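Local coordinates for protein exotoxin 3 (Staphylococcus aureus, PDB 2Z8L) that binds the sialylated glycan sialyl Lewis X through its beta-grasp domain, as a superantigen-like toxin of the staphylococcal/streptococcal family, at residues L110-F115 against R131-K136; K169-D174 against I200-A205. All blocks are in the same frame, centred on the assembly; numbering follows the deposited sequence.

Overall arrangement
Following the chain from its N terminus, interaction 1 comes first: residues 131-136 return to residues 110-115 and close the hairpin of strands 114-121 and 124-131. Interaction 2 opens only after that, beyond helix 141-155, when strand 200-207 comes back to strand 167-172 past strand 177-181. The two loops therefore follow in series and neither nests in the other. Both belong to the beta-grasp domain and share its mixed sheet, where strand 200-207 runs between strands 114-121 and 167-172. Direct evidence of their joining is the backbone bond from Met203 N to Lys114 O (2.9 Å), with Asn111 ND2 reaching Ile200 O.

Interaction 1 (L110-F115 against R131-K136); sequences LNAPKF and RHYIYK. Unlike the reference sequence in segment 110-115: Asn111 (reference Ser), Lys114 (reference Arg). Unlike the reference sequence in segment 131-136: His132 (reference Tyr).
Ile134 O is gripped by two consecutive amides, Leu110 N at 2.9 Å and, weakly, Asn111 N at 3.4 Å. Two residues facing one in this way define a classic beta bulge, formed where the chain enters and leaves the first hairpin of the beta-grasp domain. Asn111 and Ile134 make an antiparallel hydrogen-bonded pair, since Ile134 N returns a bond to Asn111 O (2.9 Å, 165° at the hydrogen). Further along, His132 N meets Pro113 O at 3.0 Å, and Lys114 pairs with Arg131 without such bonds, their side chains diverging.

Arg131 nevertheless comes back to the other segment. Its chain bends at the second torsion (chi2 -75°), which brings NH1 to Ala112 O at 2.7 Å, close to the end of that carbonyl although 17° out of the guanidinium plane. Lys114 CG lies over one guanidinium face, toward its rim, so the aliphatic part of the lysine does the touching.

Buried Ile134 divides its branches: CG1 packs on Pro113 CD while CG2 takes Leu110 CD1. Ala112 CB instead rests against CD1 and CE1 of Tyr133, coming obliquely to the ring. Phe115 and His132 turn to helix 141-155, touching Leu148 together. The amide of Asn111 is held from elsewhere, ND2 donating to Gly197 O and Ile200 O. His132 O is buried here with no hydrogen-bonding partner in the model; its close neighbour is Pro113 CD, at 3.1 Å.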
loop_
_atom_site.group_PDB
_atom_site.type_symbol
_atom_site.label_atom_id
_atom_site.label_comp_id
_atom_site.label_asym_id
_atom_site.label_seq_id
_atom_site.Cartn_x
_atom_site.Cartn_y
_atom_site.Cartn_z
ATOM N N LEU A 110 3.880 6.293 -15.322
ATOM C CA LEU A 110 5.205 5.901 -15.765
ATOM C C LEU A 110 5.384 4.435 -16.012
ATOM O O LEU A 110 6.427 4.023 -16.545
ATOM C CB LEU A 110 6.290 6.468 -14.846
ATOM C CG LEU A 110 6.192 6.297 -13.373
ATOM C CD1 LEU A 110 6.204 4.786 -12.909
ATOM C CD2 LEU A 110 7.293 7.079 -12.609
ATOM N N ASN A 111 4.367 3.635 -15.684
ATOM C CA ASN A 111 4.398 2.204 -15.979
ATOM C C ASN A 111 2.953 1.710 -15.937
ATOM O O ASN A 111 2.153 2.230 -15.182
ATOM C CB ASN A 111 5.279 1.512 -14.907
ATOM C CG ASN A 111 5.634 0.072 -15.195
ATOM O OD1 ASN A 111 5.486 -0.429 -16.307
ATOM N ND2 ASN A 111 6.191 -0.597 -14.153
ATOM N N ALA A 112 2.641 0.702 -16.749
ATOM C CA ALA A 112 1.269 0.158 -16.854
ATOM C C ALA A 112 1.360 -1.370 -16.906
ATOM O O ALA A 112 0.954 -2.000 -17.898
ATOM C CB ALA A 112 0.564 0.685 -18.062
ATOM N N PRO A 113 1.860 -1.958 -15.831
ATOM C CA PRO A 113 1.967 -3.436 -15.819
ATOM C C PRO A 113 0.596 -4.091 -15.993
ATOM O O PRO A 113 -0.393 -3.593 -15.492
ATOM C CB PRO A 113 2.540 -3.746 -14.430
ATOM C CG PRO A 113 2.218 -2.497 -13.586
ATOM C CD PRO A 113 2.285 -1.352 -14.558
ATOM N N LYS A 114 0.570 -5.208 -16.681
ATOM C CA LYS A 114 -0.639 -6.033 -16.701
ATOM C C LYS A 114 -0.978 -6.567 -15.300
ATOM O O LYS A 114 -0.091 -6.921 -14.539
ATOM C CB LYS A 114 -0.416 -7.197 -17.649
ATOM C CG LYS A 114 -0.437 -6.757 -19.103
ATOM C CD LYS A 114 -0.440 -7.886 -20.071
ATOM C CE LYS A 114 0.018 -7.430 -21.417
ATOM N NZ LYS A 114 -0.036 -8.490 -22.487
ATOM N N PHE A 115 -2.275 -6.624 -14.978
ATOM C CA PHE A 115 -2.782 -7.236 -13.770
ATOM C C PHE A 115 -3.647 -8.408 -14.225
ATOM O O PHE A 115 -4.707 -8.159 -14.783
ATOM C CB PHE A 115 -3.633 -6.213 -12.989
ATOM C CG PHE A 115 -4.065 -6.636 -11.646
ATOM C CD1 PHE A 115 -3.466 -7.676 -10.943
ATOM C CD2 PHE A 115 -5.048 -5.922 -11.015
ATOM C CE1 PHE A 115 -3.873 -8.002 -9.648
ATOM C CE2 PHE A 115 -5.470 -6.276 -9.758
ATOM C CZ PHE A 115 -4.880 -7.289 -9.078
ATOM N N ARG A 131 -4.937 -3.544 -16.599
ATOM C CA ARG A 131 -3.675 -2.781 -16.344
ATOM C C ARG A 131 -3.796 -2.126 -15.014
ATOM O O ARG A 131 -4.892 -1.744 -14.606
ATOM C CB ARG A 131 -3.490 -1.687 -17.396
ATOM C CG ARG A 131 -3.345 -2.166 -18.747
ATOM C CD ARG A 131 -2.005 -2.734 -18.962
ATOM N NE ARG A 131 -1.786 -3.056 -20.366
ATOM C CZ ARG A 131 -0.600 -3.312 -20.914
ATOM N NH1 ARG A 131 0.526 -3.266 -20.202
ATOM N NH2 ARG A 131 -0.529 -3.595 -22.204
ATOM N N HIS A 132 -2.667 -1.928 -14.339
ATOM C CA HIS A 132 -2.674 -1.114 -13.160
ATOM C C HIS A 132 -1.638 -0.033 -13.431
ATOM O O HIS A 132 -0.457 -0.312 -13.573
ATOM C CB HIS A 132 -2.259 -1.898 -11.938
ATOM C CG HIS A 132 -2.247 -1.098 -10.682
ATOM N ND1 HIS A 132 -3.402 -0.701 -10.052
ATOM C CD2 HIS A 132 -1.221 -0.609 -9.947
ATOM C CE1 HIS A 132 -3.086 -0.012 -8.968
ATOM N NE2 HIS A 132 -1.771 0.053 -8.876
ATOM N N TYR A 133 -2.102 1.186 -13.433
ATOM C CA TYR A 133 -1.242 2.320 -13.734
ATOM C C TYR A 133 -0.476 2.783 -12.499
ATOM O O TYR A 133 -1.056 3.068 -11.437
ATOM C CB TYR A 133 -2.085 3.423 -14.310
ATOM C CG TYR A 133 -2.828 2.983 -15.530
ATOM C CD1 TYR A 133 -2.151 2.679 -16.698
ATOM C CD2 TYR A 133 -4.210 2.812 -15.515
ATOM C CE1 TYR A 133 -2.793 2.253 -17.842
ATOM C CE2 TYR A 133 -4.877 2.387 -16.675
ATOM C CZ TYR A 133 -4.155 2.104 -17.837
ATOM O OH TYR A 133 -4.802 1.700 -19.002
ATOM N N ILE A 134 0.848 2.982 -12.687
ATOM C CA ILE A 134 1.767 3.353 -11.649
ATOM C C ILE A 134 2.250 4.765 -11.946
ATOM O O ILE A 134 2.717 5.023 -13.045
ATOM C CB ILE A 134 3.015 2.403 -11.657
ATOM C CG1 ILE A 134 2.648 0.911 -11.492
ATOM C CG2 ILE A 134 4.063 2.788 -10.645
ATOM C CD1 ILE A 134 2.025 0.613 -10.219
ATOM N N TYR A 135 2.096 5.661 -10.968
ATOM C CA TYR A 135 2.499 7.063 -11.114
ATOM C C TYR A 135 3.725 7.438 -10.317
ATOM O O TYR A 135 4.199 8.577 -10.463
ATOM C CB TYR A 135 1.323 7.994 -10.732
ATOM C CG TYR A 135 0.115 7.796 -11.621
ATOM C CD1 TYR A 135 -0.111 8.612 -12.708
ATOM C CD2 TYR A 135 -0.808 6.802 -11.353
ATOM C CE1 TYR A 135 -1.215 8.432 -13.527
ATOM C CE2 TYR A 135 -1.905 6.640 -12.166
ATOM C CZ TYR A 135 -2.087 7.444 -13.243
ATOM O OH TYR A 135 -3.183 7.330 -14.097
ATOM N N LYS A 136 4.256 6.518 -9.531
ATOM C CA LYS A 136 5.328 6.825 -8.620
ATOM C C LYS A 136 6.590 6.035 -8.885
ATOM O O LYS A 136 6.531 4.847 -9.085
ATOM C CB LYS A 136 4.848 6.654 -7.143
ATOM C CG LYS A 136 3.950 7.829 -6.744
ATOM C CD LYS A 136 3.337 7.709 -5.348
ATOM C CE LYS A 136 4.364 7.307 -4.238
ATOM N NZ LYS A 136 5.623 8.160 -4.033
#

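Interaction 2 (K169-D174 against I200-A205). Unlike the reference sequence in segment 169-174: Ile171 (reference Thr). Unlike the reference sequence in segment 200-205: Met203 (reference Ile).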
loop_
_atom_site.group_PDB
_atom_site.type_symbol
_atom_site.label_atom_id
_atom_site.label_comp_id
_atom_site.label_asym_id
_atom_site.label_seq_id
_atom_site.Cartn_x
_atom_site.Cartn_y
_atom_site.Cartn_z
ATOM N N LYS A 169 0.406 -11.472 -6.409
ATOM C CA LYS A 169 1.865 -11.541 -6.593
ATOM C C LYS A 169 2.242 -10.384 -7.505
ATOM O O LYS A 169 1.685 -10.222 -8.579
ATOM C CB LYS A 169 2.264 -12.857 -7.176
ATOM C CG LYS A 169 3.712 -13.105 -7.340
ATOM C CD LYS A 169 3.961 -14.514 -7.758
ATOM C CE LYS A 169 5.233 -14.651 -8.559
ATOM N NZ LYS A 169 5.563 -16.062 -8.886
ATOM N N VAL A 170 3.174 -9.560 -7.049
ATOM C CA VAL A 170 3.764 -8.474 -7.857
ATOM C C VAL A 170 5.140 -8.929 -8.311
ATOM O O VAL A 170 5.965 -9.313 -7.479
ATOM C CB VAL A 170 3.911 -7.198 -7.010
ATOM C CG1 VAL A 170 4.658 -6.124 -7.779
ATOM C CG2 VAL A 170 2.507 -6.701 -6.486
ATOM N N ILE A 171 5.372 -8.968 -9.619
ATOM C CA ILE A 171 6.569 -9.548 -10.182
ATOM C C ILE A 171 7.380 -8.424 -10.828
ATOM O O ILE A 171 6.845 -7.585 -11.588
ATOM C CB ILE A 171 6.229 -10.606 -11.234
ATOM C CG1 ILE A 171 5.340 -11.700 -10.635
ATOM C CG2 ILE A 171 7.564 -11.182 -11.809
ATOM C CD1 ILE A 171 4.537 -12.555 -11.681
ATOM N N MET A 172 8.670 -8.414 -10.513
ATOM C CA MET A 172 9.555 -7.372 -10.974
ATOM C C MET A 172 10.254 -7.818 -12.260
ATOM O O MET A 172 10.311 -9.013 -12.589
ATOM C CB MET A 172 10.564 -7.027 -9.885
ATOM C CG MET A 172 9.934 -6.776 -8.518
ATOM S SD MET A 172 8.851 -5.342 -8.551
ATOM C CE MET A 172 10.006 -3.990 -8.688
ATOM N N LYS A 173 10.738 -6.841 -13.001
ATOM C CA LYS A 173 11.475 -7.147 -14.250
ATOM C C LYS A 173 12.675 -8.068 -14.031
ATOM O O LYS A 173 13.001 -8.907 -14.911
ATOM C CB LYS A 173 11.872 -5.842 -14.931
ATOM C CG LYS A 173 10.643 -5.101 -15.476
ATOM C CD LYS A 173 10.945 -3.771 -16.093
ATOM C CE LYS A 173 9.665 -3.146 -16.632
ATOM N NZ LYS A 173 9.952 -1.746 -17.020
ATOM N N ASP A 174 13.366 -7.918 -12.904
ATOM C CA ASP A 174 14.513 -8.794 -12.598
ATOM C C ASP A 174 14.130 -10.194 -12.048
ATOM O O ASP A 174 15.005 -11.050 -11.844
ATOM C CB ASP A 174 15.505 -8.054 -11.680
ATOM C CG ASP A 174 15.101 -8.034 -10.206
ATOM O OD1 ASP A 174 14.045 -8.559 -9.786
ATOM O OD2 ASP A 174 15.906 -7.455 -9.447
ATOM N N ILE A 200 8.244 -2.750 -11.985
ATOM C CA ILE A 200 7.232 -3.774 -11.904
ATOM C C ILE A 200 6.953 -4.262 -13.313
ATOM O O ILE A 200 6.720 -3.456 -14.243
ATOM C CB ILE A 200 5.929 -3.218 -11.256
ATOM C CG1 ILE A 200 6.193 -2.761 -9.838
ATOM C CG2 ILE A 200 4.819 -4.286 -11.261
ATOM C CD1 ILE A 200 5.049 -1.977 -9.173
ATOM N N GLU A 201 6.952 -5.577 -13.484
ATOM C CA GLU A 201 6.650 -6.186 -14.780
ATOM C C GLU A 201 5.170 -6.514 -14.941
ATOM O O GLU A 201 4.581 -6.264 -15.982
ATOM C CB GLU A 201 7.491 -7.455 -14.976
ATOM C CG GLU A 201 7.269 -8.197 -16.324
ATOM C CD GLU A 201 7.363 -7.333 -17.597
ATOM O OE1 GLU A 201 8.031 -6.267 -17.614
ATOM O OE2 GLU A 201 6.772 -7.757 -18.633
ATOM N N LYS A 202 4.596 -7.162 -13.936
ATOM C CA LYS A 202 3.266 -7.708 -14.027
ATOM C C LYS A 202 2.761 -8.026 -12.619
ATOM O O LYS A 202 3.535 -8.110 -11.668
ATOM C CB LYS A 202 3.306 -8.956 -14.879
ATOM C CG LYS A 202 2.146 -9.847 -14.759
ATOM C CD LYS A 202 2.240 -11.018 -15.687
ATOM C CE LYS A 202 3.503 -11.843 -15.489
ATOM N NZ LYS A 202 3.294 -13.203 -16.130
ATOM N N MET A 203 1.445 -8.099 -12.440
ATOM C CA MET A 203 0.870 -8.481 -11.176
ATOM C C MET A 203 -0.153 -9.552 -11.478
ATOM O O MET A 203 -0.733 -9.578 -12.581
ATOM C CB MET A 203 0.238 -7.278 -10.525
ATOM C CG MET A 203 1.296 -6.215 -10.382
ATOM S SD MET A 203 0.753 -4.761 -9.624
ATOM C CE MET A 203 -0.516 -4.322 -10.727
ATOM N N GLU A 204 -0.269 -10.488 -10.544
ATOM C CA GLU A 204 -1.185 -11.623 -10.706
ATOM C C GLU A 204 -2.058 -11.729 -9.486
ATOM O O GLU A 204 -1.645 -11.342 -8.400
ATOM C CB GLU A 204 -0.375 -12.882 -10.899
ATOM C CG GLU A 204 0.675 -12.802 -11.949
ATOM C CD GLU A 204 1.512 -14.055 -12.026
ATOM O OE1 GLU A 204 1.607 -14.824 -11.019
ATOM O OE2 GLU A 204 2.103 -14.274 -13.120
ATOM N N ALA A 205 -3.304 -12.134 -9.650
ATOM C CA ALA A 205 -4.167 -12.408 -8.518
ATOM C C ALA A 205 -4.949 -13.653 -8.862
ATOM O O ALA A 205 -5.341 -13.859 -10.012
ATOM C CB ALA A 205 -5.106 -11.325 -8.268
#
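Ile171, Ile200 and Glu204 have the most surface buried where strand 167-172 pairs antiparallel with strand 200-207 in the beta-grasp sheet. The short strand axes approach to 4.5 Å with their directions 156° apart. Ile171 supplies the central backbone link: its N donates to Lys202 O at 2.9 Å, while its O accepts from Glu201 N at 2.8 Å and from Lys202 N at 3.3 Å. Glu201 and Lys202 thus both face Ile171, a classic beta bulge that shifts the register by one, so that Met172 pairs with Ile200.

The Ile171 side chain shares a face of the sheet with Lys169, Lys202 and Glu204. Its CG1 stands anti to the carbonyl carbon (chi1 -57°) and the chain runs on extended, crossing Glu204 obliquely and setting CD1 3.3 Å from Glu204 OE2. Lys202 NZ forms a salt bridge with that same oxygen, the hydrogen bond in it being long and weak. Lys169 runs alongside Glu204 in the same direction, its NZ 4.7 Å from OE1; the opposite charges probably attract without direct contact. Backbone bonds in both directions fix this pair, with Glu204 N in the carbonyl plane of Lys169 O.

Ile200 is buried on the side of the strand pair that meets helix 141-155. Its CG2 meets Val170 CG1 at 3.9 Å, and its CG1 meets the sulfur of Met172, whose bent chain curls back to it.

Ile200 and Met203 continue onto Leu144 and Leu148 of helix 141-155, while Met203 and Ala205 bond through their backbones to strand 114-121. Beyond Val170 and Met172 lies strand 177-181, where Tyr177, Tyr178, Thr179 and Glu181 line the glycan pocket; Tyr177 also makes a cation-pi contact with Lys169.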